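Local coordinates for protein type-2 restriction enzyme AgeI (PDB 5DWA) that recognises the double-stranded DNA sequence 5'-ACCGGT-3' and cleaves it after the first A, dimerizing to do so, at residues A172-R183 / D223-F234. Numbering follows the deposited sequence. Where two conformers were deposited one is given.
With nucleotides of chain D; nucleotides of chain C.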
loop_
_atom_site.group_PDB
_atom_site.type_symbol
_atom_site.label_atom_id
_atom_site.label_comp_id
_atom_site.label_asym_id
_atom_site.label_seq_id
_atom_site.Cartn_x
_atom_site.Cartn_y
_atom_site.Cartn_z
ATOM N N ALA A 172 6.456 -5.706 -3.027
ATOM C CA ALA A 172 5.045 -6.109 -3.136
ATOM C C ALA A 172 4.458 -5.512 -4.407
ATOM O O ALA A 172 5.081 -5.603 -5.459
ATOM C CB ALA A 172 4.244 -5.687 -1.905
ATOM N N GLU A 173 3.287 -4.891 -4.338
ATOM C CA GLU A 173 2.849 -4.113 -5.495
ATOM C C GLU A 173 2.974 -2.633 -5.192
ATOM O O GLU A 173 2.565 -1.780 -5.979
ATOM C CB GLU A 173 1.415 -4.457 -5.897
ATOM C CG GLU A 173 1.283 -5.773 -6.652
ATOM C CD GLU A 173 2.142 -5.836 -7.904
ATOM O OE1 GLU A 173 2.420 -4.784 -8.526
ATOM O OE2 GLU A 173 2.550 -6.955 -8.266
ATOM N N ARG A 174 3.562 -2.336 -4.043
ATOM C CA ARG A 174 3.739 -0.958 -3.623
ATOM C C ARG A 174 4.757 -0.232 -4.498
ATOM O O ARG A 174 4.739 0.991 -4.584
ATOM C CB ARG A 174 4.149 -0.918 -2.154
ATOM C CG ARG A 174 2.978 -1.153 -1.220
ATOM C CD ARG A 174 3.418 -1.239 0.221
ATOM N NE ARG A 174 4.008 -2.533 0.530
ATOM C CZ ARG A 174 5.310 -2.789 0.548
ATOM N NH1 ARG A 174 6.195 -1.819 0.318
ATOM N NH2 ARG A 174 5.735 -4.014 0.823
ATOM N N VAL A 175 5.611 -0.978 -5.187
ATOM C CA VAL A 175 6.581 -0.350 -6.069
ATOM C C VAL A 175 5.857 0.307 -7.256
ATOM O O VAL A 175 6.374 1.239 -7.876
ATOM C CB VAL A 175 7.655 -1.363 -6.541
ATOM C CG1 VAL A 175 7.029 -2.464 -7.388
ATOM C CG2 VAL A 175 8.769 -0.649 -7.316
ATOM N N SER A 176 4.651 -0.170 -7.561
ATOM C CA SER A 176 3.844 0.452 -8.604
ATOM C C SER A 176 3.501 1.900 -8.252
ATOM O O SER A 176 3.288 2.723 -9.147
ATOM C CB SER A 176 2.567 -0.356 -8.848
ATOM O OG SER A 176 2.877 -1.694 -9.185
ATOM N N ASP A 177 3.471 2.206 -6.955
ATOM C CA ASP A 177 3.245 3.578 -6.478
ATOM C C ASP A 177 4.326 4.520 -6.995
ATOM O O ASP A 177 4.082 5.710 -7.193
ATOM C CB ASP A 177 3.235 3.671 -4.942
ATOM C CG ASP A 177 2.142 2.850 -4.293
ATOM O OD1 ASP A 177 1.338 2.219 -5.009
ATOM O OD2 ASP A 177 2.091 2.840 -3.042
ATOM N N ASP A 178 5.530 3.984 -7.173
ATOM C CA ASP A 178 6.683 4.782 -7.591
ATOM C C ASP A 178 6.774 4.981 -9.089
ATOM O O ASP A 178 7.474 5.867 -9.548
ATOM C CB ASP A 178 7.983 4.127 -7.131
ATOM C CG ASP A 178 8.107 4.075 -5.629
ATOM O OD1 ASP A 178 8.712 5.012 -5.058
ATOM O OD2 ASP A 178 7.601 3.099 -5.033
ATOM N N ILE A 179 6.090 4.149 -9.864
ATOM C CA ILE A 179 6.286 4.180 -11.308
ATOM C C ILE A 179 5.866 5.510 -11.960
ATOM O O ILE A 179 6.624 6.060 -12.752
ATOM C CB ILE A 179 5.552 3.001 -11.981
ATOM C CG1 ILE A 179 6.258 1.698 -11.620
ATOM C CG2 ILE A 179 5.511 3.173 -13.487
ATOM C CD1 ILE A 179 5.490 0.451 -12.049
ATOM N N PRO A 180 4.687 6.057 -11.610
ATOM C CA PRO A 180 4.385 7.336 -12.272
ATOM C C PRO A 180 5.375 8.444 -11.903
ATOM O O PRO A 180 5.799 9.175 -12.788
ATOM C CB PRO A 180 2.971 7.662 -11.775
ATOM C CG PRO A 180 2.379 6.320 -11.443
ATOM C CD PRO A 180 3.525 5.549 -10.856
ATOM N N ALA A 181 5.755 8.546 -10.633
ATOM C CA ALA A 181 6.767 9.522 -10.231
ATOM C C ALA A 181 8.061 9.297 -10.998
ATOM O O ALA A 181 8.687 10.241 -11.473
ATOM C CB ALA A 181 7.026 9.445 -8.731
ATOM N N SER A 182 8.459 8.037 -11.123
ATOM C CA SER A 182 9.718 7.708 -11.763
ATOM C C SER A 182 9.714 8.095 -13.235
ATOM O O SER A 182 10.688 8.651 -13.738
ATOM C CB SER A 182 10.022 6.219 -11.608
ATOM O OG SER A 182 11.299 5.921 -12.136
ATOM N N ARG A 183 8.621 7.794 -13.925
ATOM C CA ARG A 183 8.517 8.148 -15.330
ATOM C C ARG A 183 8.577 9.657 -15.519
ATOM O O ARG A 183 9.197 10.152 -16.459
ATOM C CB ARG A 183 7.223 7.597 -15.922
ATOM C CG ARG A 183 7.222 6.102 -16.095
ATOM C CD ARG A 183 5.907 5.639 -16.695
ATOM N NE ARG A 183 5.848 4.187 -16.807
ATOM C CZ ARG A 183 4.759 3.513 -17.159
ATOM N NH1 ARG A 183 3.637 4.165 -17.439
ATOM N NH2 ARG A 183 4.793 2.193 -17.237
ATOM N N ASP A 223 6.233 -9.607 -12.160
ATOM C CA ASP A 223 5.761 -8.407 -12.838
ATOM C C ASP A 223 6.655 -7.220 -12.490
ATOM O O ASP A 223 6.822 -6.306 -13.291
ATOM C CB ASP A 223 4.296 -8.123 -12.499
ATOM C CG ASP A 223 4.069 -7.860 -11.031
ATOM O OD1 ASP A 223 4.974 -8.130 -10.215
ATOM O OD2 ASP A 223 2.962 -7.394 -10.701
ATOM N N LYS A 224 7.258 -7.265 -11.307
ATOM C CA LYS A 224 8.172 -6.217 -10.883
ATOM C C LYS A 224 9.440 -6.184 -11.726
ATOM O O LYS A 224 9.933 -5.108 -12.058
ATOM C CB LYS A 224 8.507 -6.389 -9.405
ATOM C CG LYS A 224 7.394 -5.903 -8.500
ATOM C CD LYS A 224 7.349 -6.666 -7.222
ATOM C CE LYS A 224 6.724 -8.019 -7.435
ATOM N NZ LYS A 224 5.244 -7.971 -7.332
ATOM N N ARG A 225 9.975 -7.347 -12.082
ATOM C CA ARG A 225 11.156 -7.366 -12.935
ATOM C C ARG A 225 10.799 -6.823 -14.316
ATOM O O ARG A 225 11.608 -6.151 -14.956
ATOM C CB ARG A 225 11.748 -8.769 -13.056
ATOM C CG ARG A 225 13.014 -8.806 -13.905
ATOM C CD ARG A 225 13.664 -10.178 -13.910
ATOM N NE ARG A 225 14.179 -10.542 -12.596
ATOM C CZ ARG A 225 15.430 -10.334 -12.197
ATOM N NH1 ARG A 225 16.308 -9.751 -13.010
ATOM N NH2 ARG A 225 15.802 -10.697 -10.979
ATOM N N ASN A 226 9.577 -7.102 -14.759
ATOM C CA ASN A 226 9.093 -6.586 -16.035
ATOM C C ASN A 226 9.000 -5.056 -16.034
ATOM O O ASN A 226 9.261 -4.427 -17.050
ATOM C CB ASN A 226 7.728 -7.199 -16.386
ATOM C CG ASN A 226 7.821 -8.666 -16.779
ATOM O OD1 ASN A 226 8.853 -9.125 -17.269
ATOM N ND2 ASN A 226 6.736 -9.405 -16.576
ATOM N N TYR A 227 8.634 -4.465 -14.896
ATOM C CA TYR A 227 8.597 -3.005 -14.773
ATOM C C TYR A 227 9.948 -2.402 -15.136
ATOM O O TYR A 227 10.033 -1.382 -15.825
ATOM C CB TYR A 227 8.236 -2.565 -13.345
ATOM C CG TYR A 227 6.866 -2.963 -12.830
ATOM C CD1 TYR A 227 5.795 -3.170 -13.689
ATOM C CD2 TYR A 227 6.648 -3.119 -11.464
ATOM C CE1 TYR A 227 4.547 -3.529 -13.203
ATOM C CE2 TYR A 227 5.407 -3.480 -10.971
ATOM C CZ TYR A 227 4.360 -3.682 -11.843
ATOM O OH TYR A 227 3.122 -4.042 -11.354
ATOM N N ILE A 228 11.006 -3.039 -14.643
ATOM C CA ILE A 228 12.365 -2.554 -14.808
ATOM C C ILE A 228 12.985 -2.942 -16.145
ATOM O O ILE A 228 13.382 -2.079 -16.937
ATOM C CB ILE A 228 13.262 -3.083 -13.674
ATOM C CG1 ILE A 228 12.743 -2.586 -12.323
ATOM C CG2 ILE A 228 14.710 -2.667 -13.882
ATOM C CD1 ILE A 228 13.106 -3.490 -11.149
ATOM N N GLU A 229 13.064 -4.244 -16.395
ATOM C CA GLU A 229 13.768 -4.756 -17.562
ATOM C C GLU A 229 12.952 -4.623 -18.841
ATOM O O GLU A 229 13.512 -4.506 -19.928
ATOM C CB GLU A 229 14.157 -6.222 -17.338
ATOM C CG GLU A 229 15.103 -6.424 -16.156
ATOM C CD GLU A 229 15.561 -7.860 -16.010
ATOM O OE1 GLU A 229 14.990 -8.742 -16.688
ATOM O OE2 GLU A 229 16.494 -8.106 -15.222
ATOM N N GLY A 230 11.631 -4.638 -18.714
ATOM C CA GLY A 230 10.774 -4.577 -19.885
ATOM C C GLY A 230 10.310 -3.169 -20.194
ATOM O O GLY A 230 10.550 -2.651 -21.283
ATOM N N HIS A 231 9.652 -2.544 -19.222
ATOM C CA HIS A 231 9.060 -1.225 -19.412
ATOM C C HIS A 231 10.049 -0.075 -19.188
ATOM O O HIS A 231 9.811 1.047 -19.636
ATOM C CB HIS A 231 7.858 -1.049 -18.483
ATOM C CG HIS A 231 6.731 -1.994 -18.763
ATOM N ND1 HIS A 231 5.705 -2.216 -17.870
ATOM C CD2 HIS A 231 6.468 -2.773 -19.840
ATOM C CE1 HIS A 231 4.860 -3.092 -18.382
ATOM N NE2 HIS A 231 5.299 -3.445 -19.577
ATOM N N GLY A 232 11.149 -0.353 -18.493
ATOM C CA GLY A 232 12.145 0.668 -18.200
ATOM C C GLY A 232 11.641 1.765 -17.281
ATOM O O GLY A 232 11.928 2.947 -17.493
ATOM N N ASP A 233 10.903 1.372 -16.247
ATOM C CA ASP A 233 10.238 2.334 -15.370
ATOM C C ASP A 233 11.186 3.049 -14.398
ATOM O O ASP A 233 10.774 3.998 -13.740
ATOM C CB ASP A 233 9.130 1.641 -14.572
ATOM C CG ASP A 233 7.923 1.293 -15.424
ATOM O OD1 ASP A 233 7.705 1.971 -16.451
ATOM O OD2 ASP A 233 7.190 0.348 -15.057
ATOM N N PHE A 234 12.435 2.591 -14.308
ATOM C CA PHE A 234 13.455 3.200 -13.440
ATOM C C PHE A 234 14.789 3.280 -14.174
ATOM O O PHE A 234 15.049 2.492 -15.082
ATOM C CB PHE A 234 13.635 2.402 -12.131
ATOM C CG PHE A 234 12.394 2.315 -11.306
ATOM C CD1 PHE A 234 12.093 3.295 -10.376
ATOM C CD2 PHE A 234 11.510 1.261 -11.475
ATOM C CE1 PHE A 234 10.933 3.226 -9.627
ATOM C CE2 PHE A 234 10.351 1.182 -10.730
ATOM C CZ PHE A 234 10.061 2.163 -9.798
ATOM P P DG D 3 4.032 -11.322 -9.028
ATOM O OP1 DG D 3 4.429 -11.288 -10.455
ATOM O OP2 DG D 3 5.001 -10.949 -7.982
ATOM O "O5'" DG D 3 2.712 -10.436 -8.831
ATOM C "C5'" DG D 3 1.580 -10.702 -9.642
ATOM C "C4'" DG D 3 0.270 -10.498 -8.890
ATOM O "O4'" DG D 3 0.157 -11.428 -7.777
ATOM C "C3'" DG D 3 0.039 -9.115 -8.300
ATOM O "O3'" DG D 3 -1.365 -8.835 -8.397
ATOM C "C2'" DG D 3 0.479 -9.305 -6.843
ATOM C "C1'" DG D 3 -0.052 -10.707 -6.573
ATOM N N9 DG D 3 0.631 -11.440 -5.507
ATOM C C8 DG D 3 1.985 -11.627 -5.362
ATOM N N7 DG D 3 2.298 -12.378 -4.338
ATOM C C5 DG D 3 1.069 -12.743 -3.793
ATOM C C6 DG D 3 0.765 -13.565 -2.675
ATOM O O6 DG D 3 1.542 -14.151 -1.921
ATOM N N1 DG D 3 -0.602 -13.667 -2.466
ATOM C C2 DG D 3 -1.561 -13.067 -3.238
ATOM N N2 DG D 3 -2.833 -13.284 -2.877
ATOM N N3 DG D 3 -1.292 -12.297 -4.289
ATOM C C4 DG D 3 0.036 -12.189 -4.508
ATOM P P DC C 6 7.822 0.922 2.827
ATOM O OP1 DC C 6 9.257 0.770 2.659
ATOM O OP2 DC C 6 6.894 1.028 1.688
ATOM O "O5'" DC C 6 7.346 -0.315 3.716
ATOM C "C5'" DC C 6 7.964 -0.553 4.945
ATOM C "C4'" DC C 6 7.243 -1.673 5.654
ATOM O "O4'" DC C 6 5.855 -1.324 5.837
ATOM C "C3'" DC C 6 7.260 -3.016 4.945
ATOM O "O3'" DC C 6 7.432 -4.007 5.916
ATOM C "C2'" DC C 6 5.868 -3.101 4.303
ATOM C "C1'" DC C 6 5.012 -2.325 5.294
ATOM N N1 DC C 6 3.871 -1.619 4.683
ATOM C C2 DC C 6 2.567 -1.840 5.139
ATOM O O2 DC C 6 2.359 -2.678 6.025
ATOM N N3 DC C 6 1.552 -1.142 4.574
ATOM C C4 DC C 6 1.807 -0.241 3.630
ATOM N N4 DC C 6 0.774 0.416 3.100
ATOM C C5 DC C 6 3.127 0.021 3.181
ATOM C C6 DC C 6 4.118 -0.675 3.730
ATOM P P DA D 4 -1.923 -7.351 -8.620
ATOM O OP1 DA D 4 -3.202 -7.518 -9.358
ATOM O OP2 DA D 4 -0.852 -6.490 -9.170
ATOM O "O5'" DA D 4 -2.250 -6.848 -7.140
ATOM C "C5'" DA D 4 -3.442 -7.270 -6.516
ATOM C "C4'" DA D 4 -3.436 -6.929 -5.044
ATOM O "O4'" DA D 4 -2.609 -7.867 -4.324
ATOM C "C3'" DA D 4 -2.893 -5.542 -4.688
ATOM O "O3'" DA D 4 -3.695 -5.005 -3.690
ATOM C "C2'" DA D 4 -1.514 -5.853 -4.120
ATOM C "C1'" DA D 4 -1.850 -7.140 -3.401
ATOM N N9 DA D 4 -0.707 -7.927 -3.005
ATOM C C8 DA D 4 0.591 -7.771 -3.396
ATOM N N7 DA D 4 1.408 -8.646 -2.865
ATOM C C5 DA D 4 0.574 -9.428 -2.069
ATOM C C6 DA D 4 0.818 -10.526 -1.225
ATOM N N6 DA D 4 2.024 -11.064 -1.042
ATOM N N1 DA D 4 -0.236 -11.061 -0.582
ATOM C C2 DA D 4 -1.446 -10.527 -0.761
ATOM N N3 DA D 4 -1.796 -9.498 -1.523
ATOM C C4 DA D 4 -0.727 -8.992 -2.153
#
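Glu-173 and Asp-223 bring their carboxylates together from opposite directions, planes 70° apart, with only 2.5 Å between Glu-173 OE2 and Asp-223 OD2. Lys-224 binds both acids: NZ sits 2.9 Å from Asp-223 OD1, on its syn lone pair, and makes a weak, salt-bridged bond to Glu-173 OE2. The lysine chain, bent at chi3 and chi4, also delivers NZ to Ala-172 O, from above the carbonyl plane. Tyr-227 OH donates to Glu-173 OE1 over 3.0 Å.

The tyrosine ring lies between Ile-179 CD1, in a CH-pi contact 3.8 Å from the centroid, and the carbonyl Asp-223 O of its own helix over the opposite face. Farther along, Arg-183 reaches Asp-233 OD1 side-on with NE (2.9 Å) and NH2, and Ser-182 OG donates to Asp-233 O (2.6 Å). Behind them Phe-234 packs on Val-175 CG2 and stacks edge-to-face with His-166.

In this PD-(D/E)XK nuclease the contact joins helix 178-187 to helix 223-230, whose N-terminus points at the DNA: Asp-223 N and Lys-224 NZ bind OP1 and OP2 of DG3 of chain D. Two oxygens this close suggest that one acid holds a proton, probably favoured by the phosphate, while Lys-224 should ease the remaining charge.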